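Local atomic coordinates of nucleoporin NUP170 (Chaetomium thermophilum, PDB entry 5HAX), a protein that is a nucleoporin of the nuclear pore complex and probably helps build its scaffold, with a beta-propeller followed by a helical region. Residues L241-S246 with L307-L312. Numbering follows the deposited sequence.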
loop_
_atom_site.group_PDB
_atom_site.type_symbol
_atom_site.label_atom_id
_atom_site.label_comp_id
_atom_site.label_asym_id
_atom_site.label_seq_id
_atom_site.Cartn_x
_atom_site.Cartn_y
_atom_site.Cartn_z
ATOM N N LEU A 241 9.682 15.130 -6.403
ATOM C CA LEU A 241 10.775 15.400 -5.483
ATOM C C LEU A 241 11.708 14.202 -5.375
ATOM O O LEU A 241 11.330 13.055 -5.632
ATOM C CB LEU A 241 10.249 15.764 -4.090
ATOM C CG LEU A 241 9.421 17.046 -3.980
ATOM C CD1 LEU A 241 8.967 17.248 -2.544
ATOM C CD2 LEU A 241 10.210 18.254 -4.471
ATOM N N LEU A 242 12.947 14.504 -4.993
ATOM C CA LEU A 242 13.977 13.521 -4.692
ATOM C C LEU A 242 14.649 13.947 -3.396
ATOM O O LEU A 242 15.012 15.118 -3.247
ATOM C CB LEU A 242 14.997 13.434 -5.834
ATOM C CG LEU A 242 16.173 12.467 -5.686
ATOM C CD1 LEU A 242 15.704 11.023 -5.732
ATOM C CD2 LEU A 242 17.197 12.729 -6.778
ATOM N N TYR A 243 14.799 13.009 -2.459
ATOM C CA TYR A 243 15.418 13.271 -1.165
ATOM C C TYR A 243 16.702 12.465 -1.027
ATOM O O TYR A 243 16.770 11.315 -1.473
ATOM C CB TYR A 243 14.490 12.903 -0.003
ATOM C CG TYR A 243 13.133 13.569 -0.007
ATOM C CD1 TYR A 243 12.961 14.840 0.521
ATOM C CD2 TYR A 243 12.019 12.911 -0.511
ATOM C CE1 TYR A 243 11.717 15.447 0.532
ATOM C CE2 TYR A 243 10.770 13.507 -0.505
ATOM C CZ TYR A 243 10.626 14.775 0.020
ATOM O OH TYR A 243 9.387 15.376 0.033
ATOM N N SER A 244 17.712 13.064 -0.395
ATOM C CA SER A 244 18.919 12.351 0.004
ATOM C C SER A 244 19.130 12.500 1.504
ATOM O O SER A 244 18.823 13.548 2.087
ATOM C CB SER A 244 20.159 12.858 -0.746
ATOM O OG SER A 244 20.654 14.062 -0.184
ATOM N N LEU A 245 19.653 11.443 2.119
ATOM C CA LEU A 245 20.064 11.441 3.516
ATOM C C LEU A 245 21.570 11.236 3.572
ATOM O O LEU A 245 22.098 10.334 2.915
ATOM C CB LEU A 245 19.347 10.337 4.295
ATOM C CG LEU A 245 19.688 10.212 5.783
ATOM C CD1 LEU A 245 19.242 11.451 6.541
ATOM C CD2 LEU A 245 19.048 8.963 6.375
ATOM N N SER A 246 22.258 12.073 4.344
ATOM C CA SER A 246 23.707 12.005 4.448
ATOM C C SER A 246 24.122 11.312 5.743
ATOM O O SER A 246 23.309 11.045 6.630
ATOM C CB SER A 246 24.324 13.405 4.376
ATOM O OG SER A 246 24.436 13.985 5.665
ATOM N N LEU A 307 2.622 17.149 5.491
ATOM C CA LEU A 307 3.694 16.242 5.893
ATOM C C LEU A 307 4.268 15.548 4.665
ATOM O O LEU A 307 3.590 14.744 4.018
ATOM C CB LEU A 307 3.179 15.227 6.909
ATOM C CG LEU A 307 2.779 15.807 8.267
ATOM C CD1 LEU A 307 2.170 14.725 9.145
ATOM C CD2 LEU A 307 3.973 16.452 8.965
ATOM N N HIS A 308 5.527 15.854 4.353
ATOM C CA HIS A 308 6.211 15.332 3.178
ATOM C C HIS A 308 7.069 14.108 3.458
ATOM O O HIS A 308 7.309 13.315 2.541
ATOM C CB HIS A 308 7.122 16.409 2.574
ATOM C CG HIS A 308 6.409 17.409 1.717
ATOM N ND1 HIS A 308 5.321 18.132 2.157
ATOM C CD2 HIS A 308 6.647 17.823 0.449
ATOM C CE1 HIS A 308 4.913 18.939 1.194
ATOM N NE2 HIS A 308 5.702 18.772 0.147
ATOM N N LEU A 309 7.547 13.930 4.689
ATOM C CA LEU A 309 8.676 13.041 4.917
ATOM C C LEU A 309 8.670 12.537 6.352
ATOM O O LEU A 309 8.385 13.297 7.281
ATOM C CB LEU A 309 9.987 13.780 4.621
ATOM C CG LEU A 309 11.270 12.967 4.518
ATOM C CD1 LEU A 309 11.232 12.074 3.289
ATOM C CD2 LEU A 309 12.465 13.906 4.476
ATOM N N MET A 310 8.993 11.256 6.520
ATOM C CA MET A 310 9.281 10.677 7.824
ATOM C C MET A 310 10.774 10.401 7.928
ATOM O O MET A 310 11.392 9.914 6.976
ATOM C CB MET A 310 8.505 9.377 8.054
ATOM C CG MET A 310 8.556 8.893 9.501
ATOM S SD MET A 310 8.049 7.175 9.719
ATOM C CE MET A 310 9.476 6.315 9.059
ATOM N N ALA A 311 11.347 10.712 9.087
ATOM C CA ALA A 311 12.752 10.454 9.370
ATOM C C ALA A 311 12.844 9.646 10.654
ATOM O O ALA A 311 12.205 9.990 11.653
ATOM C CB ALA A 311 13.545 11.759 9.496
ATOM N N LEU A 312 13.622 8.569 10.620
ATOM C CA LEU A 312 13.775 7.663 11.750
ATOM C C LEU A 312 15.142 7.871 12.389
ATOM O O LEU A 312 16.165 7.823 11.700
ATOM C CB LEU A 312 13.618 6.207 11.307
ATOM C CG LEU A 312 13.735 5.168 12.427
ATOM C CD1 LEU A 312 12.571 5.294 13.400
ATOM C CD2 LEU A 312 13.803 3.766 11.851
HETATM O O HOH W 1 7.484 13.538 -0.217
#
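Tyr243 reaches from its strand toward His308 and Leu309. With CG anti to the carbonyl carbon (chi1 -56°), the ring leaves CB heading for strand 307-313. Leu309 lies over one face: Leu309 CD1 stands almost over the middle of the Tyr243 ring, 4.0 Å from its centroid and 9° off the normal, a clean CH-pi contact. CG, CD2 and CE2 of the tyrosine all meet this methyl, while CD1 of the tyrosine meets the leucine's other methyl, CD2, at 4.1 Å. The leucine runs counter to the tyrosine as it passes over the ring. At the tip, OH lies 3.6 Å from CB of His308 and near the plane of the imidazole, at its edge. CD1 of Leu241 touches that edge too, 3.8 Å from CD2 of His308, whose ND1 is hydrogen-bonded to Lys306 O. A water links the segments, 2.7 Å from Tyr243 OH and 2.8 Å from His308 O. A phenylalanine in place of Tyr243 would probably leave the water without its hydroxyl partner and break the bridge to the His308 carbonyl. His308 and Leu309 both face one residue of the neighbouring strand 318-324, a classic beta bulge, and both side chains point at the tyrosine's strand. The strands belong to different sheets, their axes 10.1 Å apart, so this is side-chain packing between two blades of the Nup133-like beta-propeller.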